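Local coordinates for protein chitinase (Jonesia denitrificans, PDB 5AA7) that is the copper-binding lytic polysaccharide monooxygenase domain of a larger enzyme that probably hydrolyses internal beta-1,4 linkages in chitin, at residues 1-6 with 71-76; 23-28 with 46-51; 75-80 with 99-104. All blocks are in the same frame, centred on the assembly; numbering follows the deposited sequence.

The chain begins at the copper. Contact 1 pairs the N-terminal strand 2-6 with strand 68-74 and so closes the longest loop of the three. Contact 2 falls within that loop: residues 23-28, which follow helix 10-15, pack on residues 46-51, and the two contacts do not touch. Contact 3 opens where contact 1 ends, sharing Thr75 and Ala76. It closes a short loop from 75-80 to 99-104, which carries strands 80-87 and 90-96. Contacts 1 and 3 meet at the copper, through His1 and His78, and also where Leu74 lies against Pro102 to Thr104. Contact 2 lies apart, its centre about 23 Å from that of contact 3.

Contact 1: residues 1-6 with 71-76; sequences HGWVTD and TWKLTA. With CU1 (copper (I) ion), chain C.
His1 O meets the loop at Thr75 and Ala76. His1 O takes a nearly straight bond from Ala76 N (3.1 Å, 177°) and a weak one from Thr75 N. His1 N gives a weak bond to Ala76 O, and the same N binds the copper ion at 2.3 Å. ND1 of the His1 ring also binds it, and His78 completes the histidine brace. Gly2 lies against Leu74, with the two CA atoms 3.9 Å apart. A side chain on Gly2 would run into Leu74 CD2 and Lys73 O. Trp3 and Lys73 exchange two backbone bonds. This is regular antiparallel pairing at the edge of a three-stranded sheet, one layer of the beta-sandwich found in these monooxygenases. Trp3 CG stands between the backbone N and the carbonyl carbon (chi1 76°), and the indole runs alongside the extended Lys73 chain. There, Lys73 CD is 3.5 Å from Trp3 CH2. On the other side of the sheet, Val4 CG2 lies over one face of Trp72, 3.6 Å from the centroid of the six-membered ring. NE1 of Trp72 bonds to Tyr85 OH. With an alanine in place of Trp72, Val4 would probably face a gap and Tyr85 OH would lose its indole partner. Thr5 and Asp6 both face Thr71 in a classic beta bulge. Thr5 N bonds to Thr71 O, and Thr71 N closes the ladder on Asp6 O at 2.8 Å.

Contact 2: residues 23-28 with 46-51; sequences CGQISY and NEAFAI
Ile26 packs on Phe49 and joins two loops in the long connection between strand 2-6 and strand 62-64. This connection probably corresponds to the L2 region of lytic polysaccharide monooxygenases. The pair makes a CH-pi contact. Ile26 CD1 lies over one face of the Phe49 ring, 3.9 Å from its centroid and 14° off the normal. Ile26 CG1 is anti to the backbone N (chi1 -172°); with the second torsion near 59°, this brings CD1 over the ring. Ile26 CB comes down on the same ring at Phe49 CD1. The opposite face is covered from within its own loop by Ala48 CB, 3.8 Å above the plane and over the centre.

Beside this pair, Ile51 CG2 is 3.5 Å from Cys23 O and 3.9 Å from Ile26 CG2. No direct hydrogen bond joins the two loops, and water takes over that task. One water lies in the plane of the Phe49 ring, at its edge. This water donates to Cys23 O at 2.8 Å and to Ala48 O, and it accepts from Ile26 N. These backbone atoms are therefore satisfied next to the apolar cluster. A second water donates to Gln25 OE1 and to Ala48 O. Gln25 NE2, which lies by the Phe49 ring, bonds to Glu29 OE2.

Further out, Val33 touches both Ile26 and Phe49. The disulfide from Cys23 to Cys14 ties the first loop to helix 10-15, and Ile26 rests on that helix at Gln11 and Cys14. In the second loop, Asn46 positions Ala48 and Phe49. Phe49 N bonds to Asn46 O, and Asn46 ND2 is held by Glu34 O. Asn46 OD1 forms an Asx turn, accepting from Ala48 N at 3.1 Å in the plane of the side-chain carbonyl.

Contact 3: residues 75-80 with 99-104; sequences TAPHNT and GQQPPT. With CU1 (copper (I) ion), chain C.
Asn79 ND2 gives a fairly straight bond to Gly99 O (2.9 Å, 166°). That oxygen lies close to the amide plane of Asn79, so one N-H is well aimed. Next to it, Thr80 N donates to Gln100 O at 2.9 Å, from above the carbonyl plane. Asn79 CA adds a weaker CA-H...O contact to Gln100 O at 3.4 Å. Gly99 N returns a weak bond to Thr80 O.

Van der Waals contacts take over toward Pro77. Pro77 CB sits 3.4 Å from Pro102 O, and Pro77 CG is 3.7 Å from Thr104 CG2. Gln101 CG is anti to the backbone N (chi1 172°), and its extended chain runs alongside the Pro77 ring. Thr80 OG1 donates to His78 O at 2.8 Å and accepts from Trp124 NE1. The CD of Pro102 packs against both of these oxygens.

Pro77 is the centre of an inverse gamma turn, closed by His78 N on Ala76 O. This turn sets Ala76 O over the centre of the His78 ring, 3.4 Å above its plane. His78 NE2 binds the copper at 2.1 Å; His1 supplies its N and ND1. Residues 75-80 lead from strand 68-74 to strand 80-87, and residues 99-104 lead from strand 90-96 to strand 105-110. Both loops thus cross from one sheet to the other.

Contact 1: residues 1-6 with 71-76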
ATOM      1  N   HIS A   1      10.139   4.246  -4.938  1.00 12.59           N
ATOM      2  CA  HIS A   1       8.987   5.133  -4.860  1.00 11.24           C
ATOM      3  C   HIS A   1       7.893   4.547  -5.730  1.00 11.72           C
ATOM      4  O   HIS A   1       8.120   4.165  -6.889  1.00 13.30           O
ATOM      5  CB  HIS A   1       9.332   6.570  -5.306  1.00 13.36           C
ATOM      6  CG  HIS A   1      10.014   7.391  -4.249  1.00 14.09           C
ATOM      7  ND1 HIS A   1      11.239   7.060  -3.715  1.00 15.14           N
ATOM      8  CD2 HIS A   1       9.640   8.530  -3.623  1.00 15.83           C
ATOM      9  CE1 HIS A   1      11.593   7.947  -2.806  1.00 17.06           C
ATOM     10  NE2 HIS A   1      10.639   8.857  -2.736  1.00 16.12           N
ATOM     11  N   GLY A   2       6.699   4.459  -5.162  1.00 10.90           N
ATOM     12  CA  GLY A   2       5.572   3.874  -5.853  1.00 12.68           C
ATOM     13  C   GLY A   2       4.412   3.707  -4.894  1.00 11.12           C
ATOM     14  O   GLY A   2       4.573   3.833  -3.676  1.00 11.29           O
ATOM     15  N   TRP A   3       3.241   3.414  -5.442  1.00 11.23           N
ATOM     16  CA  TRP A   3       2.064   3.220  -4.609  1.00 10.10           C
ATOM     17  C   TRP A   3       1.045   2.321  -5.283  1.00 11.10           C
ATOM     18  O   TRP A   3       1.116   2.064  -6.494  1.00 11.45           O
ATOM     19  CB  TRP A   3       1.448   4.574  -4.201  1.00 10.31           C
ATOM     20  CG  TRP A   3       0.636   5.321  -5.251  1.00 10.20           C
ATOM     21  CD1 TRP A   3      -0.725   5.436  -5.295  1.00 11.04           C
ATOM     22  CD2 TRP A   3       1.137   6.088  -6.359  1.00 11.60           C
ATOM     23  NE1 TRP A   3      -1.107   6.214  -6.365  1.00 12.20           N
ATOM     24  CE2 TRP A   3       0.017   6.628  -7.032  1.00 12.57           C
ATOM     25  CE3 TRP A   3       2.418   6.361  -6.854  1.00 12.38           C
ATOM     26  CZ2 TRP A   3       0.141   7.427  -8.173  1.00 13.21           C
ATOM     27  CZ3 TRP A   3       2.538   7.164  -7.990  1.00 11.89           C
ATOM     28  CH2 TRP A   3       1.407   7.687  -8.629  1.00 13.21           C
ATOM     29  N   VAL A   4       0.099   1.841  -4.489  1.00 10.34           N
ATOM     30  CA  VAL A   4      -0.935   0.939  -4.981  1.00  9.90           C
ATOM     31  C   VAL A   4      -2.094   1.756  -5.525  1.00 11.11           C
ATOM     32  O   VAL A   4      -2.691   2.582  -4.821  1.00 10.89           O
ATOM     33  CB  VAL A   4      -1.412  -0.020  -3.872  1.00 10.92           C
ATOM     34  CG1 VAL A   4      -2.567  -0.879  -4.368  1.00 11.96           C
ATOM     35  CG2 VAL A   4      -0.250  -0.903  -3.398  1.00 11.69           C
ATOM     36  N   THR A   5      -2.408   1.535  -6.794  1.00 10.31           N
ATOM     37  CA  THR A   5      -3.450   2.323  -7.445  1.00  9.29           C
ATOM     38  C   THR A   5      -4.805   1.623  -7.533  1.00 13.71           C
ATOM     39  O   THR A   5      -5.826   2.292  -7.681  1.00 14.23           O
ATOM     40  CB  THR A   5      -3.025   2.736  -8.862  1.00 12.56           C
ATOM     41  OG1 THR A   5      -2.850   1.557  -9.658  1.00 14.69           O
ATOM     42  CG2 THR A   5      -1.728   3.532  -8.814  1.00 14.84           C
ATOM     43  N   ASP A   6      -4.814   0.291  -7.440  1.00 12.93           N
ATOM     44  CA  ASP A   6      -6.043  -0.480  -7.581  0.62 14.10           C
ATOM     45  C   ASP A   6      -5.920  -1.804  -6.834  1.00 14.42           C
ATOM     46  O   ASP A   6      -4.989  -2.569  -7.061  1.00 15.08           O
ATOM     47  CB  ASP A   6      -6.365  -0.726  -9.056  0.62 15.50           C
ATOM     48  CG  ASP A   6      -7.744  -1.312  -9.260  0.62 20.67           C
ATOM     49  OD1 ASP A   6      -8.689  -0.879  -8.564  0.62 22.47           O
ATOM     50  OD2 ASP A   6      -7.880  -2.204 -10.120  0.62 25.74           O
ATOM     51  N   THR A  71      -2.704  -3.630  -8.224  1.00 12.54           N
ATOM     52  CA  THR A  71      -1.736  -3.016  -9.127  1.00 11.09           C
ATOM     53  C   THR A  71      -0.983  -1.870  -8.483  1.00 11.28           C
ATOM     54  O   THR A  71      -1.593  -0.988  -7.860  1.00 11.38           O
ATOM     55  CB  THR A  71      -2.425  -2.505 -10.401  1.00 13.44           C
ATOM     56  OG1 THR A  71      -3.000  -3.617 -11.099  1.00 15.42           O
ATOM     57  CG2 THR A  71      -1.415  -1.815 -11.317  1.00 13.68           C
ATOM     58  N   TRP A  72       0.342  -1.912  -8.624  1.00 11.26           N
ATOM     59  CA  TRP A  72       1.238  -0.834  -8.227  1.00 11.51           C
ATOM     60  C   TRP A  72       1.605   0.028  -9.422  1.00 12.16           C
ATOM     61  O   TRP A  72       1.715  -0.464 -10.553  1.00 13.26           O
ATOM     62  CB  TRP A  72       2.547  -1.422  -7.721  1.00 11.07           C
ATOM     63  CG  TRP A  72       2.510  -2.060  -6.374  1.00 11.24           C
ATOM     64  CD1 TRP A  72       2.115  -3.340  -6.072  1.00 12.28           C
ATOM     65  CD2 TRP A  72       2.957  -1.474  -5.144  1.00 11.22           C
ATOM     66  NE1 TRP A  72       2.277  -3.573  -4.725  1.00 13.46           N
ATOM     67  CE2 TRP A  72       2.798  -2.456  -4.137  1.00 12.10           C
ATOM     68  CE3 TRP A  72       3.483  -0.225  -4.801  1.00 11.42           C
ATOM     69  CZ2 TRP A  72       3.132  -2.206  -2.802  1.00 10.94           C
ATOM     70  CZ3 TRP A  72       3.823   0.017  -3.471  1.00 11.38           C
ATOM     71  CH2 TRP A  72       3.644  -0.972  -2.486  1.00 13.52           C
ATOM     72  N   LYS A  73       1.813   1.313  -9.161  1.00 11.16           N
ATOM     73  CA  LYS A  73       2.504   2.195 -10.093  1.00 11.53           C
ATOM     74  C   LYS A  73       3.801   2.601  -9.413  1.00 12.61           C
ATOM     75  O   LYS A  73       3.780   3.199  -8.327  1.00 12.46           O
ATOM     76  CB  LYS A  73       1.660   3.439 -10.393  1.00 14.85           C
ATOM     77  CG  LYS A  73       2.391   4.491 -11.223  1.00 14.87           C
ATOM     78  CD  LYS A  73       1.477   5.671 -11.545  1.00 19.73           C
ATOM     79  CE  LYS A  73       2.195   6.724 -12.369  1.00 28.13           C
ATOM     80  NZ  LYS A  73       1.239   7.760 -12.862  1.00 33.49           N
ATOM     81  N   LEU A  74       4.931   2.276 -10.032  1.00 11.65           N
ATOM     82  CA  LEU A  74       6.222   2.624  -9.452  1.00 11.77           C
ATOM     83  C   LEU A  74       6.867   3.752 -10.235  1.00 13.77           C
ATOM     84  O   LEU A  74       7.015   3.663 -11.456  1.00 16.48           O
ATOM     85  CB  LEU A  74       7.160   1.414  -9.431  1.00 14.26           C
ATOM     86  CG  LEU A  74       6.562   0.111  -8.899  1.00 11.07           C
ATOM     87  CD1 LEU A  74       7.623  -0.967  -8.887  1.00 13.86           C
ATOM     88  CD2 LEU A  74       6.011   0.292  -7.493  1.00 11.43           C
ATOM     89  N   THR A  75       7.230   4.825  -9.543  1.00 12.28           N
ATOM     90  CA  THR A  75       7.962   5.909 -10.198  1.00 13.07           C
ATOM     91  C   THR A  75       9.467   5.646 -10.214  1.00 14.82           C
ATOM     92  O   THR A  75      10.173   6.101 -11.110  1.00 14.80           O
ATOM     93  CB  THR A  75       7.671   7.277  -9.551  1.00 14.94           C
ATOM     94  OG1 THR A  75       8.017   7.234  -8.164  1.00 15.91           O
ATOM     95  CG2 THR A  75       6.196   7.631  -9.695  1.00 20.59           C
ATOM     96  N   ALA A  76       9.966   4.923  -9.215  1.00 12.15           N
ATOM     97  CA  ALA A  76      11.371   4.539  -9.181  1.00 14.09           C
ATOM     98  C   ALA A  76      11.410   3.085  -8.771  1.00 13.48           C
ATOM     99  O   ALA A  76      11.293   2.781  -7.586  1.00 13.05           O
ATOM    100  CB  ALA A  76      12.142   5.392  -8.185  1.00 15.68           C
TER
HETATM  101 CU   CU1 C1143      12.089   5.267  -4.318  1.00 18.74          CU
HETATM  102  O   HOH W   1      -5.534  -4.135 -10.491  1.00 20.11           O

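Contact 2: residues 23-28 with 46-51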
ATOM      1  N   CYS A  23      -5.614  15.817   2.792  1.00 14.95           N
ATOM      2  CA  CYS A  23      -4.572  14.915   3.284  1.00 14.95           C
ATOM      3  C   CYS A  23      -3.238  15.610   3.470  1.00 14.98           C
ATOM      4  O   CYS A  23      -2.319  15.039   4.053  1.00 16.51           O
ATOM      5  CB  CYS A  23      -4.358  13.742   2.330  1.00 13.80           C
ATOM      6  SG  CYS A  23      -5.819  12.797   1.972  1.00 15.01           S
ATOM      7  N   GLY A  24      -3.104  16.828   2.953  1.00 14.93           N
ATOM      8  CA  GLY A  24      -1.830  17.512   3.046  1.00 16.29           C
ATOM      9  C   GLY A  24      -0.819  17.039   2.019  1.00 13.28           C
ATOM     10  O   GLY A  24      -1.178  16.681   0.890  1.00 14.99           O
ATOM     11  N   GLN A  25       0.442  17.012   2.436  1.00 14.26           N
ATOM     12  CA  GLN A  25       1.579  16.768   1.551  0.50 15.32           C
ATOM     13  C   GLN A  25       1.441  15.500   0.706  1.00 14.02           C
ATOM     14  O   GLN A  25       1.803  15.475  -0.471  1.00 14.03           O
ATOM     15  CB  GLN A  25       2.865  16.703   2.386  0.50 17.73           C
ATOM     16  CG  GLN A  25       4.145  16.616   1.572  0.50 19.19           C
ATOM     17  CD  GLN A  25       5.384  16.495   2.445  0.50 19.66           C
ATOM     18  OE1 GLN A  25       5.409  16.971   3.585  0.50 22.09           O
ATOM     19  NE2 GLN A  25       6.417  15.846   1.917  0.50 21.75           N
ATOM     20  N   ILE A  26       0.932  14.439   1.326  1.00 12.76           N
ATOM     21  CA  ILE A  26       0.845  13.144   0.652  1.00 13.34           C
ATOM     22  C   ILE A  26       0.062  13.208  -0.661  1.00 13.13           C
ATOM     23  O   ILE A  26       0.375  12.492  -1.606  1.00 12.66           O
ATOM     24  CB  ILE A  26       0.263  12.036   1.589  1.00 12.68           C
ATOM     25  CG1 ILE A  26       0.359  10.656   0.923  1.00 12.17           C
ATOM     26  CG2 ILE A  26      -1.156  12.365   1.979  1.00 13.71           C
ATOM     27  CD1 ILE A  26       1.777  10.256   0.572  1.00 13.45           C
ATOM     28  N   SER A  27      -0.923  14.097  -0.754  1.00 13.02           N
ATOM     29  CA  SER A  27      -1.737  14.191  -1.958  0.86 12.13           C
ATOM     30  C   SER A  27      -0.919  14.596  -3.176  1.00 12.12           C
ATOM     31  O   SER A  27      -1.320  14.343  -4.310  1.00 14.00           O
ATOM     32  CB  SER A  27      -2.881  15.187  -1.754  0.86 13.04           C
ATOM     33  OG  SER A  27      -3.678  14.790  -0.655  0.86 14.77           O
ATOM     34  N   TYR A  28       0.227  15.220  -2.927  1.00 13.16           N
ATOM     35  CA  TYR A  28       1.102  15.688  -4.003  1.00 13.63           C
ATOM     36  C   TYR A  28       2.200  14.705  -4.376  1.00 14.20           C
ATOM     37  O   TYR A  28       2.874  14.887  -5.390  1.00 16.13           O
ATOM     38  CB  TYR A  28       1.703  17.051  -3.644  1.00 15.28           C
ATOM     39  CG  TYR A  28       0.632  18.089  -3.450  1.00 15.37           C
ATOM     40  CD1 TYR A  28       0.064  18.728  -4.541  1.00 18.24           C
ATOM     41  CD2 TYR A  28       0.165  18.408  -2.179  1.00 20.15           C
ATOM     42  CE1 TYR A  28      -0.936  19.671  -4.372  1.00 21.43           C
ATOM     43  CE2 TYR A  28      -0.838  19.352  -2.005  1.00 19.54           C
ATOM     44  CZ  TYR A  28      -1.377  19.976  -3.107  1.00 24.04           C
ATOM     45  OH  TYR A  28      -2.373  20.917  -2.950  1.00 34.23           O
ATOM     46  N   ASN A  46       6.520   7.294   8.816  1.00 14.79           N
ATOM     47  CA  ASN A  46       7.017   8.500   8.151  1.00 14.70           C
ATOM     48  C   ASN A  46       6.190   9.693   8.623  1.00 18.47           C
ATOM     49  O   ASN A  46       5.012   9.811   8.286  1.00 16.27           O
ATOM     50  CB  ASN A  46       6.942   8.339   6.621  1.00 15.18           C
ATOM     51  CG  ASN A  46       7.551   9.516   5.858  1.00 17.88           C
ATOM     52  OD1 ASN A  46       7.405  10.680   6.243  1.00 17.67           O
ATOM     53  ND2 ASN A  46       8.220   9.213   4.753  1.00 15.80           N
ATOM     54  N   GLU A  47       6.807  10.578   9.400  1.00 19.67           N
ATOM     55  CA  GLU A  47       6.057  11.638  10.072  1.00 19.64           C
ATOM     56  C   GLU A  47       5.399  12.656   9.142  1.00 20.55           C
ATOM     57  O   GLU A  47       4.437  13.313   9.535  1.00 24.67           O
ATOM     58  CB  GLU A  47       6.927  12.345  11.112  1.00 26.34           C
ATOM     59  CG  GLU A  47       7.317  11.446  12.273  1.00 35.54           C
ATOM     60  CD  GLU A  47       7.954  12.212  13.415  1.00 57.09           C
ATOM     61  OE1 GLU A  47       7.300  13.133  13.950  1.00 65.64           O
ATOM     62  OE2 GLU A  47       9.105  11.888  13.780  1.00 60.60           O
ATOM     63  N   ALA A  48       5.892  12.779   7.913  1.00 17.73           N
ATOM     64  CA  ALA A  48       5.268  13.691   6.956  1.00 16.60           C
ATOM     65  C   ALA A  48       3.863  13.240   6.574  1.00 17.14           C
ATOM     66  O   ALA A  48       3.044  14.035   6.096  1.00 17.41           O
ATOM     67  CB  ALA A  48       6.114  13.810   5.708  1.00 16.17           C
ATOM     68  N   PHE A  49       3.596  11.954   6.767  1.00 14.89           N
ATOM     69  CA  PHE A  49       2.396  11.352   6.215  1.00 14.59           C
ATOM     70  C   PHE A  49       1.566  10.653   7.296  1.00 14.40           C
ATOM     71  O   PHE A  49       0.856   9.686   7.015  1.00 14.17           O
ATOM     72  CB  PHE A  49       2.783  10.366   5.098  1.00 14.65           C
ATOM     73  CG  PHE A  49       3.675  10.968   4.032  1.00 14.42           C
ATOM     74  CD1 PHE A  49       3.354  12.188   3.441  1.00 14.25           C
ATOM     75  CD2 PHE A  49       4.831  10.314   3.625  1.00 14.98           C
ATOM     76  CE1 PHE A  49       4.164  12.742   2.458  1.00 14.22           C
ATOM     77  CE2 PHE A  49       5.656  10.861   2.644  1.00 15.34           C
ATOM     78  CZ  PHE A  49       5.320  12.078   2.055  1.00 16.11           C
ATOM     79  N   ALA A  50       1.627  11.173   8.520  1.00 14.39           N
ATOM     80  CA  ALA A  50       0.873  10.601   9.634  1.00 15.53           C
ATOM     81  C   ALA A  50      -0.641  10.506   9.399  1.00 14.05           C
ATOM     82  O   ALA A  50      -1.313   9.679  10.018  1.00 15.58           O
ATOM     83  CB  ALA A  50       1.160  11.378  10.912  1.00 18.37           C
ATOM     84  N   ILE A  51      -1.178  11.348   8.515  1.00 13.49           N
ATOM     85  CA  ILE A  51      -2.599  11.305   8.175  1.00 14.29           C
ATOM     86  C   ILE A  51      -3.024   9.898   7.749  1.00 12.77           C
ATOM     87  O   ILE A  51      -4.146   9.468   8.015  1.00 12.80           O
ATOM     88  CB  ILE A  51      -2.944  12.331   7.055  1.00 16.19           C
ATOM     89  CG1 ILE A  51      -4.434  12.315   6.724  1.00 24.12           C
ATOM     90  CG2 ILE A  51      -2.153  12.057   5.785  1.00 16.17           C
ATOM     91  CD1 ILE A  51      -5.260  13.019   7.736  1.00 24.44           C
TER
HETATM   92  O   HOH W   2       0.407  14.314   4.266  1.00 17.19           O
HETATM   93  O   HOH W   3       3.346  16.647   6.061  1.00 24.79           O

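Contact 3: residues 75-80 with 99-104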
ATOM      1  N   THR A  75       7.230   4.825  -9.543  1.00 12.28           N
ATOM      2  CA  THR A  75       7.962   5.909 -10.198  1.00 13.07           C
ATOM      3  C   THR A  75       9.467   5.646 -10.214  1.00 14.82           C
ATOM      4  O   THR A  75      10.173   6.101 -11.110  1.00 14.80           O
ATOM      5  CB  THR A  75       7.671   7.277  -9.551  1.00 14.94           C
ATOM      6  OG1 THR A  75       8.017   7.234  -8.164  1.00 15.91           O
ATOM      7  CG2 THR A  75       6.196   7.631  -9.695  1.00 20.59           C
ATOM      8  N   ALA A  76       9.966   4.923  -9.215  1.00 12.15           N
ATOM      9  CA  ALA A  76      11.371   4.539  -9.181  1.00 14.09           C
ATOM     10  C   ALA A  76      11.410   3.085  -8.771  1.00 13.48           C
ATOM     11  O   ALA A  76      11.293   2.781  -7.586  1.00 13.05           O
ATOM     12  CB  ALA A  76      12.142   5.392  -8.185  1.00 15.68           C
ATOM     13  N   PRO A  77      11.542   2.181  -9.753  1.00 13.76           N
ATOM     14  CA  PRO A  77      11.421   0.741  -9.497  1.00 13.26           C
ATOM     15  C   PRO A  77      12.703   0.129  -8.926  1.00 12.97           C
ATOM     16  O   PRO A  77      13.451  -0.565  -9.623  1.00 13.91           O
ATOM     17  CB  PRO A  77      11.120   0.173 -10.883  1.00 15.12           C
ATOM     18  CG  PRO A  77      11.865   1.100 -11.819  1.00 15.21           C
ATOM     19  CD  PRO A  77      11.754   2.475 -11.185  1.00 14.36           C
ATOM     20  N   HIS A  78      12.948   0.378  -7.647  1.00 13.38           N
ATOM     21  CA  HIS A  78      14.143  -0.143  -6.990  1.00 12.44           C
ATOM     22  C   HIS A  78      14.226  -1.645  -6.995  1.00 12.32           C
ATOM     23  O   HIS A  78      13.204  -2.330  -6.938  1.00 13.56           O
ATOM     24  CB  HIS A  78      14.156   0.280  -5.540  1.00 12.33           C
ATOM     25  CG  HIS A  78      13.996   1.740  -5.366  1.00 13.40           C
ATOM     26  ND1 HIS A  78      14.859   2.647  -5.936  1.00 16.37           N
ATOM     27  CD2 HIS A  78      13.069   2.454  -4.698  1.00 14.86           C
ATOM     28  CE1 HIS A  78      14.467   3.868  -5.631  1.00 17.77           C
ATOM     29  NE2 HIS A  78      13.393   3.770  -4.870  1.00 16.14           N
ATOM     30  N   ASN A  79      15.453  -2.156  -7.028  1.00 13.06           N
ATOM     31  CA  ASN A  79      15.654  -3.577  -6.789  1.00 11.93           C
ATOM     32  C   ASN A  79      14.954  -3.967  -5.489  1.00 11.56           C
ATOM     33  O   ASN A  79      15.012  -3.245  -4.489  1.00 12.70           O
ATOM     34  CB  ASN A  79      17.137  -3.911  -6.739  1.00 14.41           C
ATOM     35  CG  ASN A  79      17.798  -3.754  -8.088  1.00 17.65           C
ATOM     36  OD1 ASN A  79      18.101  -2.643  -8.513  1.00 24.55           O
ATOM     37  ND2 ASN A  79      17.994  -4.870  -8.784  1.00 21.44           N
ATOM     38  N   THR A  80      14.279  -5.106  -5.534  1.00 11.23           N
ATOM     39  CA  THR A  80      13.286  -5.451  -4.522  1.00 11.59           C
ATOM     40  C   THR A  80      13.585  -6.821  -3.958  1.00 11.96           C
ATOM     41  O   THR A  80      13.961  -7.737  -4.700  1.00 12.04           O
ATOM     42  CB  THR A  80      11.888  -5.471  -5.167  1.00 10.40           C
ATOM     43  OG1 THR A  80      11.581  -4.158  -5.655  1.00 11.61           O
ATOM     44  CG2 THR A  80      10.811  -5.911  -4.178  1.00 10.33           C
ATOM     45  N   GLY A  99      15.608  -9.916  -5.549  1.00 12.06           N
ATOM     46  CA  GLY A  99      16.598  -8.860  -5.660  1.00 13.01           C
ATOM     47  C   GLY A  99      16.572  -8.142  -7.000  1.00 14.40           C
ATOM     48  O   GLY A  99      17.439  -7.313  -7.266  1.00 16.41           O
ATOM     49  N   GLN A 100      15.577  -8.448  -7.829  1.00 13.57           N
ATOM     50  CA  GLN A 100      15.476  -7.861  -9.164  1.00 14.49           C
ATOM     51  C   GLN A 100      14.684  -6.559  -9.182  1.00 14.31           C
ATOM     52  O   GLN A 100      13.979  -6.220  -8.236  1.00 12.91           O
ATOM     53  CB  GLN A 100      14.823  -8.851 -10.134  1.00 14.56           C
ATOM     54  CG  GLN A 100      15.583 -10.157 -10.299  1.00 16.71           C
ATOM     55  CD  GLN A 100      14.831 -11.170 -11.138  1.00 20.15           C
ATOM     56  OE1 GLN A 100      13.822 -10.853 -11.769  1.00 24.38           O
ATOM     57  NE2 GLN A 100      15.310 -12.405 -11.135  1.00 25.14           N
ATOM     58  N   GLN A 101      14.811  -5.835 -10.287  1.00 16.22           N
ATOM     59  CA  GLN A 101      13.994  -4.663 -10.539  1.00 15.51           C
ATOM     60  C   GLN A 101      12.608  -5.111 -11.009  1.00 15.11           C
ATOM     61  O   GLN A 101      12.482  -5.961 -11.888  1.00 15.96           O
ATOM     62  CB  GLN A 101      14.674  -3.817 -11.616  1.00 16.20           C
ATOM     63  CG  GLN A 101      13.869  -2.644 -12.141  1.00 17.88           C
ATOM     64  CD  GLN A 101      14.637  -1.858 -13.192  1.00 18.50           C
ATOM     65  OE1 GLN A 101      15.851  -1.666 -13.076  1.00 26.30           O
ATOM     66  NE2 GLN A 101      13.933  -1.406 -14.229  1.00 19.86           N
ATOM     67  N   PRO A 102      11.551  -4.549 -10.419  1.00 12.99           N
ATOM     68  CA  PRO A 102      10.192  -4.863 -10.862  1.00 13.42           C
ATOM     69  C   PRO A 102       9.788  -3.968 -12.038  1.00 12.35           C
ATOM     70  O   PRO A 102      10.400  -2.912 -12.234  1.00 16.07           O
ATOM     71  CB  PRO A 102       9.346  -4.520  -9.631  1.00 15.64           C
ATOM     72  CG  PRO A 102      10.110  -3.398  -8.989  1.00 13.86           C
ATOM     73  CD  PRO A 102      11.565  -3.707  -9.206  1.00 14.19           C
ATOM     74  N   PRO A 103       8.779  -4.381 -12.813  1.00 12.62           N
ATOM     75  CA  PRO A 103       8.224  -3.473 -13.824  1.00 13.57           C
ATOM     76  C   PRO A 103       7.545  -2.295 -13.132  1.00 14.98           C
ATOM     77  O   PRO A 103       7.095  -2.443 -11.992  1.00 14.63           O
ATOM     78  CB  PRO A 103       7.180  -4.338 -14.538  1.00 15.49           C
ATOM     79  CG  PRO A 103       6.796  -5.369 -13.528  1.00 18.65           C
ATOM     80  CD  PRO A 103       8.036  -5.651 -12.729  1.00 15.64           C
ATOM     81  N   THR A 104       7.472  -1.145 -13.795  1.00 13.59           N
ATOM     82  CA  THR A 104       6.842   0.024 -13.180  1.00 12.50           C
ATOM     83  C   THR A 104       5.323  -0.097 -13.079  1.00 13.42           C
ATOM     84  O   THR A 104       4.699   0.622 -12.302  1.00 14.17           O
ATOM     85  CB  THR A 104       7.226   1.335 -13.884  1.00 15.20           C
ATOM     86  OG1 THR A 104       7.015   1.195 -15.294  1.00 17.21           O
ATOM     87  CG2 THR A 104       8.691   1.652 -13.631  1.00 16.86           C
TER
HETATM   88 CU   CU1 C1143      12.089   5.267  -4.318  1.00 18.74          CU